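Local coordinates for spindle assembly checkpoint serine/threonine-protein kinase BUB1 (PDB 3ESL) that phosphorylates serine and threonine residues and helps delay anaphase until chromosomes are bioriented on the spindle, its N-terminal all-helical TPR-like domain being the part described here, at residues Leu114-Phe117 with Tyr118-Ser122; Ala134-Leu137 with Leu138-Gly141; Ser157-Glu160 with Asp161-Arg164. One frame throughout, in Å; residues are numbered along the deposited sequence.

Overall arrangement
The three contacts lie on successive helices, 115-127, 131-143 and 149-165, of the all-helical N-terminal domain, a region separate from the kinase domain of the full protein. Contact 2 is the middle layer: its centre is about 9 Å from that of contact 1 and about 13 Å from that of contact 3. Toward contact 1, Ser122 OG reaches Ala134 O at 2.8 Å, probably as a hydrogen bond, and Phe121 packs on Leu137. Toward contact 3, Lys135 NZ makes a salt bridge with Glu160 OE2 at 2.9 Å, beside the packing of Tyr159 on Ala134. Contacts 1 and 3, with centres about 16 Å apart, do not touch.

Contact 1. Residues Leu114-Phe117 with Tyr118-Ser122; sequences LSLF and YEEFS
Phe117 sits between Tyr118 and Phe121 in a run of three aromatic rings. It turns its edge to the face of Tyr118 in a T-shaped pair, the planes 86° apart and CD2 of Phe117 over the middle of the Tyr118 ring. Phe121 in turn directs its edge to the face of Phe117, an offset edge-to-face pair with Phe121 CD2 3.7 Å from Phe117 CZ. Both phenylalanines carry CG anti to the backbone N (chi1 171° and -165°), which lays them side by side, pointing the same way. Among apolar contacts, Leu116 CD1 rests 3.7 Å from Glu120 CG, where the glutamate chain bends at chi2.

The polar contacts are mainly backbone ones: Glu119 N donates to Ser115 O at 2.9 Å, and the same i to i+4 bond joins Glu120 to Leu116 and Phe121 to Phe117. Beyond the turn, Tyr118 OH bonds Thr112 O and Asn144 ND2, while the Glu119 carboxylate is held by Arg151 and Ser155. Leu114 is the N-cap residue of helix 115-127, and on its first turns Phe117, Tyr118 and Phe121 form an aromatic cluster, Phe117 packing on Met105 and Phe106 of helix 95-108, within a TPR-like helical domain.

Contact 2. Residues Ala134-Leu137 with Leu138-Gly141; sequences AKVL and LELG
Lys135 and Glu139 meet across one turn of helix, the aliphatic part of the lysine against the carboxylate: Lys135 CE lies 3.4 Å from Glu139 OE2, and Lys135 CG is near the same oxygen. The ammonium itself goes elsewhere. Lys135 NZ stays 4.6 Å from Glu139 OE2 and forms its salt bridge with Glu160 of helix 149-165, so the glutamate probably adds a longer-range attraction. Glu139 has CG beside its own backbone N (chi1 -58°), which places this methylene 3.4 Å from Lys135 O and lets the extended chain run back along the preceding turn. With an alanine here, the flank of the lysine chain would probably lose its carboxylate neighbour and the ammonium a nearby opposite charge. The second side-chain pair is looser, with Leu137 CD1 touching Leu140 CD2 at 4.1 Å.

Behind these side chains, the backbone fixes their spacing. Glu139 N donates to Lys135 O at 3.1 Å, Leu140 N to Val136 O at 2.8 Å and Gly141 N to Leu137 O; the bond from Leu138 N to Ala134 O is weak. Farther out, Leu137 packs on Phe121 and Leu125, Leu138 on Leu152 and Leu156, and Val136 and Leu140 on helix 177-186. Helix 131-143 is thus packed among helices 115-127, 149-165 and 177-186, as in a TPR-like helical array, with Lys135 and Glu139 partly exposed.

Contact 3. Residues Ser157-Glu160 with Asp161-Arg164; sequences SNYE and DRLR
Tyr159 meets Arg162 and Leu163 as its side chain leaves the helix. Its CB lies 3.7 Å from Arg162 NH2, CG also faces that nitrogen and CD1 comes closer to it, at 3.4 Å. The arginine crosses the tyrosine at about a right angle, NH2 oblique to the ring and NE at its edge, the planes 39° apart and one guanidinium face over Tyr159 CA. Farther along, CE1 meets Leu163 CD1, and CE2 is 3.9 Å from Leu163 CD2, a methyl that stands over one ring face in a CH-pi contact, 23° off the normal. At the end, CZ and OH each lie 3.5 Å from Leu163 CD1. The hydroxyl is hydrogen-bonded to Phe131 O. CG is anti to the backbone N (chi1 -175°), sending the ring toward helix 131-143, where it packs on Ala134, Lys135 and Leu138. Such contact between successive antiparallel helices is a feature of TPR-like folds, and here helix 149-165 packs on helix 131-143.

Arg162 is bent at chi3 and finds its charge partner in Glu126, through NE. On another side of the helix, Arg164 NH2 makes a salt bridge with Asp161 OD1 at 3.0 Å, meeting the oxygen nearly end-on to its C-O bond. The same guanidinium sets a face over Glu160 O, whose backbone partner is Arg164 N at 3.0 Å. Glu160 OE1 lies 5.1 Å from Arg164 NH2, not in contact, while its OE2 is engaged by Lys135.

Contact 1. Residues Leu114-Phe117 with Tyr118-Ser122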
ATOM      1  N   LEU A 114      -9.602  -5.423  -5.288  1.00 19.41           N
ATOM      2  CA  LEU A 114      -9.670  -4.000  -5.635  1.00 16.35           C
ATOM      3  C   LEU A 114      -8.779  -3.630  -6.820  1.00 21.00           C
ATOM      4  O   LEU A 114      -7.579  -3.932  -6.815  1.00 18.57           O
ATOM      5  CB  LEU A 114      -9.278  -3.136  -4.423  1.00 17.26           C
ATOM      6  CG  LEU A 114     -10.187  -3.323  -3.196  1.00 19.83           C
ATOM      7  CD1 LEU A 114      -9.633  -2.537  -2.031  1.00 18.76           C
ATOM      8  CD2 LEU A 114     -11.635  -2.892  -3.519  1.00 21.63           C
ATOM      9  N   SER A 115      -9.364  -2.942  -7.806  1.00 19.99           N
ATOM     10  CA  SER A 115      -8.623  -2.508  -9.006  1.00 20.07           C
ATOM     11  C   SER A 115      -7.352  -1.724  -8.683  1.00 21.48           C
ATOM     12  O   SER A 115      -6.324  -1.891  -9.344  1.00 22.63           O
ATOM     13  CB  SER A 115      -9.517  -1.661  -9.917  1.00 22.84           C
ATOM     14  OG  SER A 115     -10.570  -2.438 -10.431  1.00 24.29           O
ATOM     15  N   LEU A 116      -7.428  -0.851  -7.681  1.00 19.63           N
ATOM     16  CA  LEU A 116      -6.300  -0.028  -7.292  1.00 20.34           C
ATOM     17  C   LEU A 116      -5.054  -0.857  -7.002  1.00 19.21           C
ATOM     18  O   LEU A 116      -3.942  -0.439  -7.337  1.00 19.25           O
ATOM     19  CB  LEU A 116      -6.671   0.834  -6.080  1.00 21.27           C
ATOM     20  CG  LEU A 116      -5.582   1.815  -5.616  1.00 24.51           C
ATOM     21  CD1 LEU A 116      -5.255   2.828  -6.693  1.00 25.08           C
ATOM     22  CD2 LEU A 116      -6.005   2.485  -4.328  1.00 27.37           C
ATOM     23  N   PHE A 117      -5.242  -2.028  -6.392  1.00 17.80           N
ATOM     24  CA  PHE A 117      -4.106  -2.878  -6.044  1.00 19.92           C
ATOM     25  C   PHE A 117      -3.351  -3.256  -7.317  1.00 19.76           C
ATOM     26  O   PHE A 117      -2.129  -3.076  -7.418  1.00 20.09           O
ATOM     27  CB  PHE A 117      -4.559  -4.134  -5.298  1.00 17.91           C
ATOM     28  CG  PHE A 117      -3.457  -5.148  -5.101  1.00 19.14           C
ATOM     29  CD1 PHE A 117      -2.575  -5.037  -4.032  1.00 22.72           C
ATOM     30  CD2 PHE A 117      -3.283  -6.202  -6.009  1.00 18.77           C
ATOM     31  CE1 PHE A 117      -1.534  -5.970  -3.862  1.00 19.24           C
ATOM     32  CE2 PHE A 117      -2.249  -7.140  -5.843  1.00 21.97           C
ATOM     33  CZ  PHE A 117      -1.376  -7.024  -4.761  1.00 20.80           C
ATOM     34  N   TYR A 118      -4.097  -3.757  -8.294  1.00 19.97           N
ATOM     35  CA  TYR A 118      -3.480  -4.203  -9.546  1.00 19.71           C
ATOM     36  C   TYR A 118      -2.912  -3.048 -10.341  1.00 20.75           C
ATOM     37  O   TYR A 118      -1.830  -3.179 -10.935  1.00 21.78           O
ATOM     38  CB  TYR A 118      -4.490  -5.004 -10.360  1.00 21.01           C
ATOM     39  CG  TYR A 118      -4.923  -6.237  -9.621  1.00 21.57           C
ATOM     40  CD1 TYR A 118      -4.202  -7.430  -9.717  1.00 21.80           C
ATOM     41  CD2 TYR A 118      -6.049  -6.209  -8.796  1.00 21.82           C
ATOM     42  CE1 TYR A 118      -4.604  -8.562  -9.005  1.00 22.24           C
ATOM     43  CE2 TYR A 118      -6.451  -7.334  -8.089  1.00 20.93           C
ATOM     44  CZ  TYR A 118      -5.731  -8.501  -8.198  1.00 22.92           C
ATOM     45  OH  TYR A 118      -6.138  -9.606  -7.494  1.00 23.86           O
ATOM     46  N   GLU A 119      -3.619  -1.917 -10.350  1.00 20.72           N
ATOM     47  CA  GLU A 119      -3.118  -0.711 -11.048  1.00 21.72           C
ATOM     48  C   GLU A 119      -1.767  -0.237 -10.509  1.00 24.01           C
ATOM     49  O   GLU A 119      -0.829   0.029 -11.275  1.00 20.75           O
ATOM     50  CB  GLU A 119      -4.148   0.422 -10.982  1.00 22.47           C
ATOM     51  CG  GLU A 119      -5.416   0.107 -11.776  1.00 23.24           C
ATOM     52  CD  GLU A 119      -6.552   1.094 -11.529  1.00 29.10           C
ATOM     53  OE1 GLU A 119      -6.659   1.633 -10.404  1.00 29.01           O
ATOM     54  OE2 GLU A 119      -7.349   1.326 -12.471  1.00 31.95           O
ATOM     55  N   GLU A 120      -1.673  -0.136  -9.187  1.00 20.81           N
ATOM     56  CA  GLU A 120      -0.447   0.320  -8.540  1.00 20.98           C
ATOM     57  C   GLU A 120       0.704  -0.683  -8.645  1.00 20.93           C
ATOM     58  O   GLU A 120       1.845  -0.288  -8.903  1.00 22.00           O
ATOM     59  CB  GLU A 120      -0.728   0.702  -7.080  1.00 22.29           C
ATOM     60  CG  GLU A 120      -1.654   1.927  -6.946  1.00 25.00           C
ATOM     61  CD  GLU A 120      -1.018   3.231  -7.429  1.00 33.24           C
ATOM     62  OE1 GLU A 120       0.216   3.399  -7.312  1.00 32.04           O
ATOM     63  OE2 GLU A 120      -1.767   4.101  -7.925  1.00 39.35           O
ATOM     64  N   PHE A 121       0.402  -1.966  -8.446  1.00 19.97           N
ATOM     65  CA  PHE A 121       1.401  -3.021  -8.534  1.00 20.91           C
ATOM     66  C   PHE A 121       1.918  -3.072  -9.983  1.00 22.56           C
ATOM     67  O   PHE A 121       3.129  -3.115 -10.228  1.00 22.15           O
ATOM     68  CB  PHE A 121       0.769  -4.346  -8.099  1.00 22.24           C
ATOM     69  CG  PHE A 121       1.762  -5.463  -7.803  1.00 21.41           C
ATOM     70  CD1 PHE A 121       3.130  -5.308  -8.023  1.00 23.11           C
ATOM     71  CD2 PHE A 121       1.292  -6.686  -7.334  1.00 24.94           C
ATOM     72  CE1 PHE A 121       4.025  -6.358  -7.756  1.00 24.24           C
ATOM     73  CE2 PHE A 121       2.175  -7.745  -7.083  1.00 23.28           C
ATOM     74  CZ  PHE A 121       3.535  -7.577  -7.287  1.00 22.82           C
ATOM     75  N   SER A 122       0.999  -3.004 -10.939  1.00 21.62           N
ATOM     76  CA  SER A 122       1.391  -2.972 -12.357  1.00 23.67           C
ATOM     77  C   SER A 122       2.295  -1.778 -12.660  1.00 24.46           C
ATOM     78  O   SER A 122       3.294  -1.923 -13.389  1.00 25.53           O
ATOM     79  CB  SER A 122       0.163  -2.965 -13.273  1.00 25.69           C
ATOM     80  OG  SER A 122       0.562  -2.839 -14.638  1.00 28.80           O
TER

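Contact 2. Residues Ala134-Leu137 with Leu138-Gly141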
ATOM      1  N   ALA A 134       3.765  -6.603 -16.093  1.00 27.54           N
ATOM      2  CA  ALA A 134       2.848  -5.535 -15.681  1.00 24.90           C
ATOM      3  C   ALA A 134       1.494  -5.643 -16.382  1.00 28.20           C
ATOM      4  O   ALA A 134       0.451  -5.394 -15.771  1.00 26.64           O
ATOM      5  CB  ALA A 134       3.469  -4.167 -15.910  1.00 26.92           C
ATOM      6  N   LYS A 135       1.501  -6.033 -17.660  1.00 28.46           N
ATOM      7  CA  LYS A 135       0.254  -6.219 -18.410  1.00 30.85           C
ATOM      8  C   LYS A 135      -0.517  -7.405 -17.848  1.00 29.83           C
ATOM      9  O   LYS A 135      -1.718  -7.305 -17.608  1.00 31.16           O
ATOM     10  CB  LYS A 135       0.540  -6.411 -19.915  1.00 30.72           C
ATOM     11  CG  LYS A 135      -0.667  -6.819 -20.744  1.00 35.83           C
ATOM     12  CD  LYS A 135      -0.341  -6.793 -22.233  1.00 37.58           C
ATOM     13  CE  LYS A 135      -1.533  -7.226 -23.068  1.00 42.47           C
ATOM     14  NZ  LYS A 135      -1.466  -6.616 -24.421  1.00 44.30           N
ATOM     15  N   VAL A 136       0.181  -8.509 -17.596  1.00 28.63           N
ATOM     16  CA  VAL A 136      -0.455  -9.726 -17.098  1.00 28.63           C
ATOM     17  C   VAL A 136      -1.107  -9.467 -15.732  1.00 29.83           C
ATOM     18  O   VAL A 136      -2.181  -9.996 -15.433  1.00 28.27           O
ATOM     19  CB  VAL A 136       0.538 -10.900 -17.017  1.00 32.20           C
ATOM     20  CG1 VAL A 136      -0.120 -12.135 -16.403  1.00 32.20           C
ATOM     21  CG2 VAL A 136       1.068 -11.240 -18.409  1.00 32.86           C
ATOM     22  N   LEU A 137      -0.457  -8.636 -14.927  1.00 25.90           N
ATOM     23  CA  LEU A 137      -0.997  -8.284 -13.618  1.00 26.77           C
ATOM     24  C   LEU A 137      -2.342  -7.557 -13.733  1.00 27.39           C
ATOM     25  O   LEU A 137      -3.267  -7.832 -12.963  1.00 25.53           O
ATOM     26  CB  LEU A 137       0.013  -7.453 -12.852  1.00 29.52           C
ATOM     27  CG  LEU A 137      -0.173  -7.267 -11.357  1.00 34.12           C
ATOM     28  CD1 LEU A 137      -0.456  -8.599 -10.654  1.00 29.28           C
ATOM     29  CD2 LEU A 137       1.089  -6.604 -10.847  1.00 33.52           C
ATOM     30  N   LEU A 138      -2.461  -6.648 -14.700  1.00 24.88           N
ATOM     31  CA  LEU A 138      -3.750  -5.973 -14.925  1.00 27.34           C
ATOM     32  C   LEU A 138      -4.814  -6.976 -15.365  1.00 29.90           C
ATOM     33  O   LEU A 138      -5.949  -6.956 -14.875  1.00 29.87           O
ATOM     34  CB  LEU A 138      -3.628  -4.840 -15.942  1.00 27.21           C
ATOM     35  CG  LEU A 138      -2.773  -3.647 -15.518  1.00 27.56           C
ATOM     36  CD1 LEU A 138      -2.519  -2.727 -16.705  1.00 29.19           C
ATOM     37  CD2 LEU A 138      -3.412  -2.871 -14.351  1.00 27.08           C
ATOM     38  N   GLU A 139      -4.434  -7.881 -16.260  1.00 29.64           N
ATOM     39  CA  GLU A 139      -5.349  -8.924 -16.716  1.00 30.27           C
ATOM     40  C   GLU A 139      -5.753  -9.874 -15.579  1.00 31.53           C
ATOM     41  O   GLU A 139      -6.879 -10.370 -15.549  1.00 30.49           O
ATOM     42  CB  GLU A 139      -4.734  -9.700 -17.886  1.00 34.46           C
ATOM     43  CG  GLU A 139      -4.383  -8.811 -19.069  1.00 37.60           C
ATOM     44  CD  GLU A 139      -3.661  -9.555 -20.178  1.00 40.90           C
ATOM     45  OE1 GLU A 139      -2.957 -10.549 -19.885  1.00 42.19           O
ATOM     46  OE2 GLU A 139      -3.796  -9.132 -21.348  1.00 46.79           O
ATOM     47  N   LEU A 140      -4.838 -10.104 -14.639  1.00 28.71           N
ATOM     48  CA  LEU A 140      -5.129 -10.926 -13.463  1.00 28.61           C
ATOM     49  C   LEU A 140      -6.187 -10.262 -12.575  1.00 27.11           C
ATOM     50  O   LEU A 140      -7.068 -10.934 -12.039  1.00 27.85           O
ATOM     51  CB  LEU A 140      -3.855 -11.194 -12.654  1.00 29.62           C
ATOM     52  CG  LEU A 140      -3.958 -12.052 -11.385  1.00 28.88           C
ATOM     53  CD1 LEU A 140      -4.472 -13.480 -11.675  1.00 34.96           C
ATOM     54  CD2 LEU A 140      -2.612 -12.114 -10.661  1.00 31.32           C
ATOM     55  N   GLY A 141      -6.080  -8.946 -12.420  1.00 26.82           N
ATOM     56  CA  GLY A 141      -7.075  -8.181 -11.676  1.00 28.34           C
ATOM     57  C   GLY A 141      -8.462  -8.359 -12.262  1.00 30.99           C
ATOM     58  O   GLY A 141      -9.420  -8.604 -11.530  1.00 30.70           O
TER

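Contact 3. Residues Ser157-Glu160 with Asp161-Arg164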
ATOM      1  N   SER A 157      -6.005  -0.504 -21.196  1.00 35.00           N
ATOM      2  CA  SER A 157      -6.016   0.117 -22.526  1.00 36.03           C
ATOM      3  C   SER A 157      -4.947   1.199 -22.656  1.00 36.03           C
ATOM      4  O   SER A 157      -4.196   1.212 -23.638  1.00 38.35           O
ATOM      5  CB  SER A 157      -7.400   0.683 -22.858  1.00 39.00           C
ATOM      6  OG  SER A 157      -7.438   1.173 -24.192  1.00 42.38           O
ATOM      7  N   ASN A 158      -4.869   2.090 -21.666  1.00 35.36           N
ATOM      8  CA  ASN A 158      -3.853   3.143 -21.662  1.00 36.35           C
ATOM      9  C   ASN A 158      -2.437   2.576 -21.623  1.00 37.59           C
ATOM     10  O   ASN A 158      -1.519   3.133 -22.231  1.00 37.94           O
ATOM     11  CB  ASN A 158      -4.062   4.119 -20.498  1.00 38.73           C
ATOM     12  CG  ASN A 158      -5.399   4.845 -20.572  1.00 42.72           C
ATOM     13  OD1 ASN A 158      -6.061   4.855 -21.610  1.00 44.83           O
ATOM     14  ND2 ASN A 158      -5.795   5.463 -19.469  1.00 42.83           N
ATOM     15  N   TYR A 159      -2.267   1.465 -20.907  1.00 34.37           N
ATOM     16  CA  TYR A 159      -0.967   0.812 -20.816  1.00 34.69           C
ATOM     17  C   TYR A 159      -0.539   0.212 -22.157  1.00 38.09           C
ATOM     18  O   TYR A 159       0.634   0.314 -22.554  1.00 36.65           O
ATOM     19  CB  TYR A 159      -0.961  -0.262 -19.727  1.00 33.18           C
ATOM     20  CG  TYR A 159       0.406  -0.870 -19.525  1.00 31.80           C
ATOM     21  CD1 TYR A 159       1.548  -0.061 -19.518  1.00 32.27           C
ATOM     22  CD2 TYR A 159       0.565  -2.244 -19.354  1.00 34.09           C
ATOM     23  CE1 TYR A 159       2.807  -0.610 -19.339  1.00 32.52           C
ATOM     24  CE2 TYR A 159       1.830  -2.802 -19.177  1.00 34.34           C
ATOM     25  CZ  TYR A 159       2.941  -1.971 -19.168  1.00 32.92           C
ATOM     26  OH  TYR A 159       4.199  -2.499 -18.991  1.00 31.41           O
ATOM     27  N   GLU A 160      -1.485  -0.412 -22.851  1.00 37.56           N
ATOM     28  CA  GLU A 160      -1.210  -0.929 -24.193  1.00 43.53           C
ATOM     29  C   GLU A 160      -0.786   0.181 -25.168  1.00 41.70           C
ATOM     30  O   GLU A 160       0.034  -0.056 -26.054  1.00 45.42           O
ATOM     31  CB  GLU A 160      -2.396  -1.740 -24.720  1.00 42.43           C
ATOM     32  CG  GLU A 160      -2.595  -3.037 -23.944  1.00 45.51           C
ATOM     33  CD  GLU A 160      -3.846  -3.807 -24.332  1.00 46.90           C
ATOM     34  OE1 GLU A 160      -4.797  -3.199 -24.873  1.00 49.97           O
ATOM     35  OE2 GLU A 160      -3.881  -5.031 -24.080  1.00 49.62           O
ATOM     36  N   ASP A 161      -1.325   1.387 -24.977  1.00 42.40           N
ATOM     37  CA  ASP A 161      -0.921   2.562 -25.752  1.00 43.06           C
ATOM     38  C   ASP A 161       0.517   2.970 -25.441  1.00 44.34           C
ATOM     39  O   ASP A 161       1.252   3.400 -26.335  1.00 40.96           O
ATOM     40  CB  ASP A 161      -1.843   3.748 -25.471  1.00 46.45           C
ATOM     41  CG  ASP A 161      -3.242   3.549 -26.010  1.00 49.67           C
ATOM     42  OD1 ASP A 161      -3.423   2.742 -26.952  1.00 50.19           O
ATOM     43  OD2 ASP A 161      -4.166   4.211 -25.484  1.00 51.77           O
ATOM     44  N   ARG A 162       0.907   2.849 -24.173  1.00 39.58           N
ATOM     45  CA  ARG A 162       2.283   3.146 -23.772  1.00 38.76           C
ATOM     46  C   ARG A 162       3.239   2.089 -24.306  1.00 39.24           C
ATOM     47  O   ARG A 162       4.362   2.413 -24.704  1.00 39.88           O
ATOM     48  CB  ARG A 162       2.403   3.291 -22.251  1.00 38.71           C
ATOM     49  CG  ARG A 162       1.617   4.474 -21.689  1.00 37.83           C
ATOM     50  CD  ARG A 162       2.049   4.851 -20.270  1.00 39.45           C
ATOM     51  NE  ARG A 162       1.758   3.806 -19.280  1.00 36.42           N
ATOM     52  CZ  ARG A 162       0.567   3.600 -18.722  1.00 37.75           C
ATOM     53  NH1 ARG A 162      -0.479   4.350 -19.057  1.00 39.21           N
ATOM     54  NH2 ARG A 162       0.418   2.633 -17.824  1.00 36.64           N
ATOM     55  N   LEU A 163       2.780   0.835 -24.328  1.00 39.65           N
ATOM     56  CA  LEU A 163       3.561  -0.287 -24.849  1.00 40.81           C
ATOM     57  C   LEU A 163       3.875  -0.108 -26.331  1.00 44.65           C
ATOM     58  O   LEU A 163       5.009  -0.343 -26.767  1.00 43.14           O
ATOM     59  CB  LEU A 163       2.824  -1.612 -24.615  1.00 42.14           C
ATOM     60  CG  LEU A 163       3.352  -2.623 -23.579  1.00 43.14           C
ATOM     61  CD1 LEU A 163       4.196  -2.005 -22.458  1.00 43.28           C
ATOM     62  CD2 LEU A 163       2.223  -3.473 -23.008  1.00 40.51           C
ATOM     63  N   ARG A 164       2.870   0.325 -27.094  1.00 45.81           N
ATOM     64  CA  ARG A 164       3.036   0.591 -28.528  1.00 48.62           C
ATOM     65  C   ARG A 164       4.021   1.724 -28.815  1.00 48.94           C
ATOM     66  O   ARG A 164       4.768   1.659 -29.794  1.00 47.72           O
ATOM     67  CB  ARG A 164       1.687   0.871 -29.188  1.00 50.27           C
ATOM     68  CG  ARG A 164       0.899  -0.389 -29.504  1.00 55.03           C
ATOM     69  CD  ARG A 164      -0.281  -0.093 -30.424  1.00 58.92           C
ATOM     70  NE  ARG A 164      -1.439   0.402 -29.682  1.00 62.82           N
ATOM     71  CZ  ARG A 164      -2.384  -0.377 -29.159  1.00 64.51           C
ATOM     72  NH1 ARG A 164      -2.319  -1.699 -29.290  1.00 65.28           N
ATOM     73  NH2 ARG A 164      -3.398   0.168 -28.499  1.00 64.32           N
TER